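Local coordinates for protein RNA silencing suppressor p19 (Carnation Italian ringspot virus, PDB 6BJV) that suppresses RNA silencing in the host plant by binding short interfering RNAs as a homodimer that selects them by the length of their duplex, at residues A81-H84 / R85-S89. Sequence-based numbering, arbitrary orientation.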
ATOM      1  N   ALA A  81     -17.910   3.224  17.929  1.00103.55           N
ATOM      2  CA  ALA A  81     -19.106   2.650  17.322  1.00102.65           C
ATOM      3  C   ALA A  81     -19.005   2.652  15.802  1.00 95.49           C
ATOM      4  O   ALA A  81     -19.441   1.702  15.141  1.00 94.76           O
ATOM      5  CB  ALA A  81     -20.344   3.419  17.778  1.00107.11           C
ATOM      6  N   SER A  82     -18.432   3.712  15.229  1.00 76.23           N
ATOM      7  CA  SER A  82     -18.305   3.810  13.781  1.00 71.60           C
ATOM      8  C   SER A  82     -17.113   3.029  13.244  1.00 67.99           C
ATOM      9  O   SER A  82     -17.056   2.767  12.038  1.00 65.66           O
ATOM     10  CB  SER A  82     -18.192   5.278  13.365  1.00 70.23           C
ATOM     11  OG  SER A  82     -18.351   5.427  11.965  1.00 68.82           O
ATOM     12  N   LEU A  83     -16.163   2.656  14.105  1.00 77.62           N
ATOM     13  CA  LEU A  83     -15.021   1.867  13.656  1.00 75.29           C
ATOM     14  C   LEU A  83     -15.383   0.394  13.512  1.00 75.83           C
ATOM     15  O   LEU A  83     -15.015  -0.244  12.520  1.00 73.27           O
ATOM     16  CB  LEU A  83     -13.853   2.032  14.629  1.00 77.81           C
ATOM     17  CG  LEU A  83     -12.604   1.191  14.342  1.00 76.49           C
ATOM     18  CD1 LEU A  83     -12.053   1.480  12.953  1.00 71.39           C
ATOM     19  CD2 LEU A  83     -11.541   1.442  15.399  1.00 79.66           C
ATOM     20  N   HIS A  84     -16.099  -0.162  14.492  1.00 98.61           N
ATOM     21  CA  HIS A  84     -16.523  -1.555  14.405  1.00100.36           C
ATOM     22  C   HIS A  84     -17.346  -1.803  13.148  1.00 98.51           C
ATOM     23  O   HIS A  84     -17.232  -2.864  12.522  1.00 97.79           O
ATOM     24  CB  HIS A  84     -17.322  -1.935  15.651  1.00107.42           C
ATOM     25  CG  HIS A  84     -18.147  -3.174  15.487  1.00111.10           C
ATOM     26  ND1 HIS A  84     -19.430  -3.151  14.985  1.00112.20           N
ATOM     27  CD2 HIS A  84     -17.872  -4.470  15.759  1.00114.10           C
ATOM     28  CE1 HIS A  84     -19.910  -4.382  14.955  1.00115.36           C
ATOM     29  NE2 HIS A  84     -18.985  -5.200  15.421  1.00116.56           N
ATOM     30  N   ARG A  85     -18.183  -0.839  12.763  1.00 81.78           N
ATOM     31  CA  ARG A  85     -19.025  -1.014  11.585  1.00 82.21           C
ATOM     32  C   ARG A  85     -18.187  -1.044  10.313  1.00 78.75           C
ATOM     33  O   ARG A  85     -18.270  -1.990   9.521  1.00 78.30           O
ATOM     34  CB  ARG A  85     -20.070   0.102  11.514  1.00 86.02           C
ATOM     35  CG  ARG A  85     -20.959   0.011  10.286  1.00 87.74           C
ATOM     36  CD  ARG A  85     -22.112   0.996  10.336  1.00 91.90           C
ATOM     37  NE  ARG A  85     -23.062   0.758   9.252  1.00 93.51           N
ATOM     38  CZ  ARG A  85     -24.036  -0.149   9.287  1.00 95.70           C
ATOM     39  NH1 ARG A  85     -24.204  -0.917  10.356  1.00 97.51           N
ATOM     40  NH2 ARG A  85     -24.846  -0.292   8.248  1.00 95.68           N
ATOM     41  N   VAL A  86     -17.375  -0.007  10.095  1.00 74.10           N
ATOM     42  CA  VAL A  86     -16.576   0.064   8.875  1.00 70.69           C
ATOM     43  C   VAL A  86     -15.639  -1.130   8.776  1.00 67.54           C
ATOM     44  O   VAL A  86     -15.359  -1.621   7.676  1.00 66.55           O
ATOM     45  CB  VAL A  86     -15.805   1.397   8.811  1.00 67.50           C
ATOM     46  CG1 VAL A  86     -16.775   2.571   8.786  1.00 71.06           C
ATOM     47  CG2 VAL A  86     -14.838   1.520   9.980  1.00 67.01           C
ATOM     48  N   LEU A  87     -15.135  -1.618   9.913  1.00 69.97           N
ATOM     49  CA  LEU A  87     -14.332  -2.834   9.897  1.00 69.38           C
ATOM     50  C   LEU A  87     -15.128  -4.031   9.398  1.00 71.62           C
ATOM     51  O   LEU A  87     -14.533  -5.000   8.916  1.00 70.18           O
ATOM     52  CB  LEU A  87     -13.776  -3.119  11.294  1.00 72.66           C
ATOM     53  CG  LEU A  87     -12.659  -2.190  11.772  1.00 71.60           C
ATOM     54  CD1 LEU A  87     -12.347  -2.447  13.239  1.00 76.22           C
ATOM     55  CD2 LEU A  87     -11.405  -2.358  10.925  1.00 68.42           C
ATOM     56  N   GLY A  88     -16.454  -3.986   9.504  1.00 77.45           N
ATOM     57  CA  GLY A  88     -17.312  -4.992   8.920  1.00 80.41           C
ATOM     58  C   GLY A  88     -17.600  -4.795   7.451  1.00 80.24           C
ATOM     59  O   GLY A  88     -18.428  -5.516   6.888  1.00 82.59           O
ATOM     60  N   SER A  89     -16.937  -3.828   6.809  1.00 65.22           N
ATOM     61  CA  SER A  89     -17.144  -3.600   5.384  1.00 65.18           C
ATOM     62  C   SER A  89     -16.867  -4.857   4.573  1.00 65.23           C
ATOM     63  O   SER A  89     -17.517  -5.093   3.548  1.00 66.14           O
ATOM     64  CB  SER A  89     -16.250  -2.460   4.904  1.00 62.14           C
ATOM     65  OG  SER A  89     -16.492  -2.161   3.540  1.00 62.76           O
TER
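Leu83 and Leu87, one turn apart on helix 80-87, meet through both backbone and side chain. Leu87 N donates to Leu83 O at 2.9 Å, with an N-H...O angle of 161°. The neighbouring i+4 bonds are weak. Val86 N to Ser82 O is long at 3.4 Å but nearly straight. Gly88 N to His84 O, 3.3 Å, is bent to 131°. Gly88 N has a second, nearer acceptor, Arg85 O at 2.7 Å, and Ser89 N bonds Val86 O. The change from i+4 to i+3 bonds is common near the C-terminal end of an alpha helix.

The apolar contacts are i to i+3 and i to i+4 packing along an alpha helix. The two leucine side chains meet at a slant, with Leu83 CG 3.8 Å from Leu87 CD1. The Leu83 chi1 of 176° sets CG beside the carbonyl carbon, on the side where Leu87 lies. Leu83 CD1 also lies 4.1 Å from Val86 CG2, so it touches both Val86 and Leu87. Val86 CG2 and Leu87 CG each lie 3.1 Å from Leu83 O.

Beyond the helix, Leu83 packs on Tyr76 and Gln146. Val86 O accepts a hydrogen bond from Lys141 of helix 130-144. Ser89 OG bonds Glu61, linking the residues after Leu87 to strand 58-65 of the antiparallel sheet.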